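PDB 3MC1: predicted phosphatase, HAD family from Clostridium acetobutylicum, which probably acts as a phosphatase of the haloacid dehalogenase family, hydrolysing phosphate esters, although its natural substrate is not established. Local coordinates for residues 94-103 / 207-215. Residues are numbered along the deposited sequence; the frame is centred on the assembly and turned at random.
Sequences LLSSLKDYGF and VDELHKKIL
S97 and H211 form the polar link between two nearly parallel helices, 94-101 and 207-215, whose axes approach to 10.8 Å at 14°. The hydroxyl OG of S97 lies 2.7 Å from H211 NE2, at the ring's edge near its plane, and either group may donate. H211 can bridge the gap because its CG stands anti to the backbone N (chi1 -172°), while serine is short enough to meet the imidazole close to its own helix.

Apolar side chains flank this bond. L94 forks between partners: CD1 lies 3.5 Å from H211 CD2, approaching the imidazole obliquely, whereas CD2 packs on V207 CG1 and, at 3.8 Å, on L210 CD2. Further along, L98 CD1 meets I214 CD1 at 3.7 Å, and F103 CZ rests against I214 CG2.

The aromatic rings receive L215 differently. Its CD2 sits over the face of Y101, 3.7 Å from the ring centroid in a CH-pi contact, but at the edge of F103. Y101 reaches L215 from the last turn of its own helix, whereas F103 follows a Schellman motif that turns the chain at G102. There F103 N hydrogen-bonds to L98 O and G102 N, weakly, to K99 O; glycine suits this C-prime position because at phi 110° a CB would press against the carbonyl O of Y101.

Beneath, L98 touches L105 of strand 104-109 and I214 touches I183 of strand 182-185, so the pair forms part of a helical layer on the parallel sheet of the Rossmann-like HAD core.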
ATOM      1  N   LEU A  94      14.484  -0.038   9.530  1.00 17.76           N
ATOM      2  CA  LEU A  94      13.292  -0.292  10.339  1.00 17.40           C
ATOM      3  C   LEU A  94      12.935  -1.777  10.349  1.00 15.69           C
ATOM      4  O   LEU A  94      12.781  -2.379  11.417  1.00 13.64           O
ATOM      5  CB  LEU A  94      12.097   0.519   9.799  1.00 17.45           C
ATOM      6  CG  LEU A  94      10.736   0.208  10.451  1.00 20.91           C
ATOM      7  CD1 LEU A  94      10.773   0.581  11.935  1.00 23.11           C
ATOM      8  CD2 LEU A  94       9.631   0.965   9.746  1.00 21.73           C
ATOM      9  N   LEU A  95      12.808  -2.361   9.156  1.00 14.21           N
ATOM     10  CA  LEU A  95      12.465  -3.775   9.011  1.00 12.81           C
ATOM     11  C   LEU A  95      13.448  -4.679   9.735  1.00 15.46           C
ATOM     12  O   LEU A  95      13.044  -5.636  10.400  1.00 14.98           O
ATOM     13  CB  LEU A  95      12.433  -4.161   7.534  1.00 11.67           C
ATOM     14  CG  LEU A  95      11.432  -3.395   6.666  1.00 12.84           C
ATOM     15  CD1 LEU A  95      11.567  -3.832   5.201  1.00 13.61           C
ATOM     16  CD2 LEU A  95      10.030  -3.667   7.175  1.00 11.43           C
ATOM     17  N   SER A  96      14.738  -4.389   9.588  1.00 15.31           N
ATOM     18  CA  SER A  96      15.761  -5.199  10.245  1.00 17.29           C
ATOM     19  C   SER A  96      15.569  -5.116  11.760  1.00 17.86           C
ATOM     20  O   SER A  96      15.485  -6.140  12.434  1.00 19.64           O
ATOM     21  CB  SER A  96      17.161  -4.701   9.875  1.00 16.79           C
ATOM     22  OG  SER A  96      18.160  -5.560  10.402  1.00 19.76           O
ATOM     23  N   SER A  97      15.491  -3.893  12.282  1.00 19.81           N
ATOM     24  CA  SER A  97      15.310  -3.674  13.719  1.00 22.03           C
ATOM     25  C   SER A  97      14.088  -4.418  14.263  1.00 23.52           C
ATOM     26  O   SER A  97      14.161  -5.065  15.312  1.00 23.26           O
ATOM     27  CB  SER A  97      15.177  -2.177  14.010  1.00 24.59           C
ATOM     28  OG  SER A  97      15.006  -1.936  15.404  1.00 25.34           O
ATOM     29  N   LEU A  98      12.969  -4.342  13.548  1.00 22.68           N
ATOM     30  CA  LEU A  98      11.754  -5.009  14.003  1.00 22.38           C
ATOM     31  C   LEU A  98      11.882  -6.529  14.065  1.00 23.49           C
ATOM     32  O   LEU A  98      11.424  -7.145  15.024  1.00 23.95           O
ATOM     33  CB  LEU A  98      10.561  -4.623  13.113  1.00 21.82           C
ATOM     34  CG  LEU A  98      10.167  -3.144  13.066  1.00 20.90           C
ATOM     35  CD1 LEU A  98       8.923  -2.985  12.188  1.00 19.83           C
ATOM     36  CD2 LEU A  98       9.905  -2.620  14.479  1.00 20.81           C
ATOM     37  N   LYS A  99      12.489  -7.146  13.056  1.00 24.32           N
ATOM     38  CA  LYS A  99      12.638  -8.596  13.085  1.00 26.26           C
ATOM     39  C   LYS A  99      13.588  -9.001  14.206  1.00 28.16           C
ATOM     40  O   LYS A  99      13.484 -10.096  14.755  1.00 28.23           O
ATOM     41  CB  LYS A  99      13.160  -9.142  11.749  1.00 29.10           C
ATOM     42  CG  LYS A  99      12.108  -9.231  10.660  1.00 29.01           C
ATOM     43  CD  LYS A  99      12.489 -10.257   9.593  1.00 32.19           C
ATOM     44  CE  LYS A  99      12.380 -11.686  10.122  1.00 32.59           C
ATOM     45  NZ  LYS A  99      12.758 -12.719   9.099  1.00 34.68           N
ATOM     46  N   ASP A 100      14.515  -8.117  14.550  1.00 29.52           N
ATOM     47  CA  ASP A 100      15.452  -8.428  15.617  1.00 33.49           C
ATOM     48  C   ASP A 100      14.646  -8.511  16.908  1.00 33.63           C
ATOM     49  O   ASP A 100      14.830  -9.431  17.707  1.00 34.16           O
ATOM     50  CB  ASP A 100      16.523  -7.344  15.740  1.00 35.15           C
ATOM     51  CG  ASP A 100      17.824  -7.881  16.310  1.00 38.40           C
ATOM     52  OD1 ASP A 100      17.782  -8.580  17.348  1.00 40.22           O
ATOM     53  OD2 ASP A 100      18.889  -7.604  15.720  1.00 40.88           O
ATOM     54  N   TYR A 101      13.746  -7.545  17.093  1.00 32.43           N
ATOM     55  CA  TYR A 101      12.884  -7.502  18.268  1.00 30.40           C
ATOM     56  C   TYR A 101      12.017  -8.755  18.340  1.00 29.62           C
ATOM     57  O   TYR A 101      11.524  -9.115  19.406  1.00 31.18           O
ATOM     58  CB  TYR A 101      11.982  -6.266  18.237  1.00 31.91           C
ATOM     59  CG  TYR A 101      12.530  -5.072  18.982  1.00 35.32           C
ATOM     60  CD1 TYR A 101      13.410  -4.177  18.370  1.00 35.62           C
ATOM     61  CD2 TYR A 101      12.188  -4.848  20.319  1.00 36.72           C
ATOM     62  CE1 TYR A 101      13.935  -3.091  19.069  1.00 35.95           C
ATOM     63  CE2 TYR A 101      12.710  -3.768  21.026  1.00 37.17           C
ATOM     64  CZ  TYR A 101      13.584  -2.895  20.398  1.00 37.90           C
ATOM     65  OH  TYR A 101      14.119  -1.843  21.107  1.00 38.90           O
ATOM     66  N   GLY A 102      11.825  -9.417  17.206  1.00 26.76           N
ATOM     67  CA  GLY A 102      11.022 -10.624  17.195  1.00 25.76           C
ATOM     68  C   GLY A 102       9.683 -10.482  16.492  1.00 24.90           C
ATOM     69  O   GLY A 102       8.919 -11.442  16.425  1.00 25.40           O
ATOM     70  N   PHE A 103       9.389  -9.287  15.984  1.00 23.98           N
ATOM     71  CA  PHE A 103       8.141  -9.038  15.266  1.00 22.51           C
ATOM     72  C   PHE A 103       8.066  -9.874  13.984  1.00 21.60           C
ATOM     73  O   PHE A 103       9.088 -10.151  13.354  1.00 21.36           O
ATOM     74  CB  PHE A 103       8.040  -7.559  14.867  1.00 21.50           C
ATOM     75  CG  PHE A 103       7.678  -6.631  15.992  1.00 19.83           C
ATOM     76  CD1 PHE A 103       6.417  -6.683  16.575  1.00 18.93           C
ATOM     77  CD2 PHE A 103       8.589  -5.676  16.443  1.00 21.42           C
ATOM     78  CE1 PHE A 103       6.063  -5.796  17.590  1.00 21.02           C
ATOM     79  CE2 PHE A 103       8.250  -4.780  17.459  1.00 21.56           C
ATOM     80  CZ  PHE A 103       6.979  -4.839  18.037  1.00 20.84           C
ATOM     81  N   VAL A 207       9.857   7.731   9.307  1.00 19.56           N
ATOM     82  CA  VAL A 207      10.108   6.316   9.543  1.00 18.66           C
ATOM     83  C   VAL A 207      10.645   6.101  10.954  1.00 21.32           C
ATOM     84  O   VAL A 207      10.350   5.090  11.589  1.00 21.31           O
ATOM     85  CB  VAL A 207      11.125   5.743   8.511  1.00 18.15           C
ATOM     86  CG1 VAL A 207      11.455   4.292   8.839  1.00 19.48           C
ATOM     87  CG2 VAL A 207      10.552   5.840   7.107  1.00 18.65           C
ATOM     88  N   ASP A 208      11.435   7.046  11.450  1.00 22.78           N
ATOM     89  CA  ASP A 208      11.973   6.902  12.798  1.00 25.04           C
ATOM     90  C   ASP A 208      10.846   7.017  13.815  1.00 24.83           C
ATOM     91  O   ASP A 208      10.821   6.294  14.812  1.00 25.92           O
ATOM     92  CB  ASP A 208      13.034   7.962  13.088  1.00 28.45           C
ATOM     93  CG  ASP A 208      13.733   7.725  14.417  1.00 32.10           C
ATOM     94  OD1 ASP A 208      14.288   6.620  14.602  1.00 35.16           O
ATOM     95  OD2 ASP A 208      13.725   8.635  15.272  1.00 32.63           O
ATOM     96  N   GLU A 209       9.920   7.937  13.563  1.00 23.97           N
ATOM     97  CA  GLU A 209       8.771   8.126  14.446  1.00 24.14           C
ATOM     98  C   GLU A 209       7.929   6.855  14.419  1.00 22.11           C
ATOM     99  O   GLU A 209       7.328   6.470  15.422  1.00 19.65           O
ATOM    100  CB  GLU A 209       7.910   9.293  13.960  1.00 27.84           C
ATOM    101  CG  GLU A 209       8.517  10.670  14.146  1.00 33.95           C
ATOM    102  CD  GLU A 209       8.254  11.240  15.527  1.00 38.13           C
ATOM    103  OE1 GLU A 209       7.921  12.444  15.604  1.00 41.79           O
ATOM    104  OE2 GLU A 209       8.380  10.496  16.527  1.00 38.71           O
ATOM    105  N   LEU A 210       7.880   6.226  13.245  1.00 20.44           N
ATOM    106  CA  LEU A 210       7.127   4.996  13.047  1.00 19.74           C
ATOM    107  C   LEU A 210       7.756   3.899  13.901  1.00 20.22           C
ATOM    108  O   LEU A 210       7.063   3.156  14.587  1.00 18.19           O
ATOM    109  CB  LEU A 210       7.162   4.609  11.559  1.00 19.20           C
ATOM    110  CG  LEU A 210       6.494   3.309  11.111  1.00 18.32           C
ATOM    111  CD1 LEU A 210       5.033   3.269  11.555  1.00 17.13           C
ATOM    112  CD2 LEU A 210       6.600   3.204   9.594  1.00 18.35           C
ATOM    113  N   HIS A 211       9.081   3.822  13.867  1.00 23.41           N
ATOM    114  CA  HIS A 211       9.808   2.824  14.639  1.00 24.96           C
ATOM    115  C   HIS A 211       9.457   2.944  16.120  1.00 24.20           C
ATOM    116  O   HIS A 211       9.058   1.968  16.752  1.00 25.44           O
ATOM    117  CB  HIS A 211      11.316   3.015  14.442  1.00 28.61           C
ATOM    118  CG  HIS A 211      12.152   1.927  15.046  1.00 31.82           C
ATOM    119  ND1 HIS A 211      12.103   1.604  16.387  1.00 36.41           N
ATOM    120  CD2 HIS A 211      13.049   1.080  14.491  1.00 33.12           C
ATOM    121  CE1 HIS A 211      12.931   0.605  16.628  1.00 34.90           C
ATOM    122  NE2 HIS A 211      13.518   0.267  15.494  1.00 33.86           N
ATOM    123  N   LYS A 212       9.596   4.153  16.660  1.00 25.26           N
ATOM    124  CA  LYS A 212       9.314   4.424  18.070  1.00 25.13           C
ATOM    125  C   LYS A 212       7.896   4.040  18.461  1.00 25.15           C
ATOM    126  O   LYS A 212       7.677   3.391  19.486  1.00 24.64           O
ATOM    127  CB  LYS A 212       9.515   5.909  18.374  1.00 27.02           C
ATOM    128  CG  LYS A 212      10.911   6.441  18.093  1.00 32.17           C
ATOM    129  CD  LYS A 212      10.995   7.920  18.454  1.00 33.78           C
ATOM    130  CE  LYS A 212      12.383   8.493  18.202  1.00 35.22           C
ATOM    131  NZ  LYS A 212      13.419   7.827  19.027  1.00 35.87           N
ATOM    132  N   LYS A 213       6.937   4.441  17.629  1.00 23.31           N
ATOM    133  CA  LYS A 213       5.523   4.173  17.874  1.00 23.69           C
ATOM    134  C   LYS A 213       5.182   2.690  17.883  1.00 22.55           C
ATOM    135  O   LYS A 213       4.363   2.245  18.687  1.00 22.62           O
ATOM    136  CB  LYS A 213       4.667   4.876  16.820  1.00 24.45           C
ATOM    137  CG  LYS A 213       3.202   4.983  17.194  1.00 28.84           C
ATOM    138  CD  LYS A 213       3.034   5.911  18.390  1.00 31.80           C
ATOM    139  CE  LYS A 213       1.590   6.358  18.573  1.00 31.81           C
ATOM    140  NZ  LYS A 213       1.475   7.344  19.682  1.00 32.19           N
ATOM    141  N   ILE A 214       5.785   1.928  16.978  1.00 22.70           N
ATOM    142  CA  ILE A 214       5.514   0.498  16.924  1.00 23.96           C
ATOM    143  C   ILE A 214       5.894  -0.137  18.252  1.00 25.51           C
ATOM    144  O   ILE A 214       5.171  -0.976  18.788  1.00 26.14           O
ATOM    145  CB  ILE A 214       6.307  -0.190  15.791  1.00 23.53           C
ATOM    146  CG1 ILE A 214       5.767   0.263  14.431  1.00 23.55           C
ATOM    147  CG2 ILE A 214       6.195  -1.711  15.918  1.00 20.97           C
ATOM    148  CD1 ILE A 214       6.520  -0.328  13.250  1.00 23.68           C
ATOM    149  N   LEU A 215       7.035   0.276  18.784  1.00 27.91           N
ATOM    150  CA  LEU A 215       7.513  -0.257  20.046  1.00 30.54           C
ATOM    151  C   LEU A 215       6.638   0.148  21.230  1.00 31.95           C
ATOM    152  O   LEU A 215       6.075  -0.713  21.909  1.00 32.15           O
ATOM    153  CB  LEU A 215       8.961   0.187  20.286  1.00 30.17           C
ATOM    154  CG  LEU A 215      10.014  -0.345  19.306  1.00 30.01           C
ATOM    155  CD1 LEU A 215      11.372   0.279  19.624  1.00 29.62           C
ATOM    156  CD2 LEU A 215      10.091  -1.864  19.396  1.00 29.56           C
TER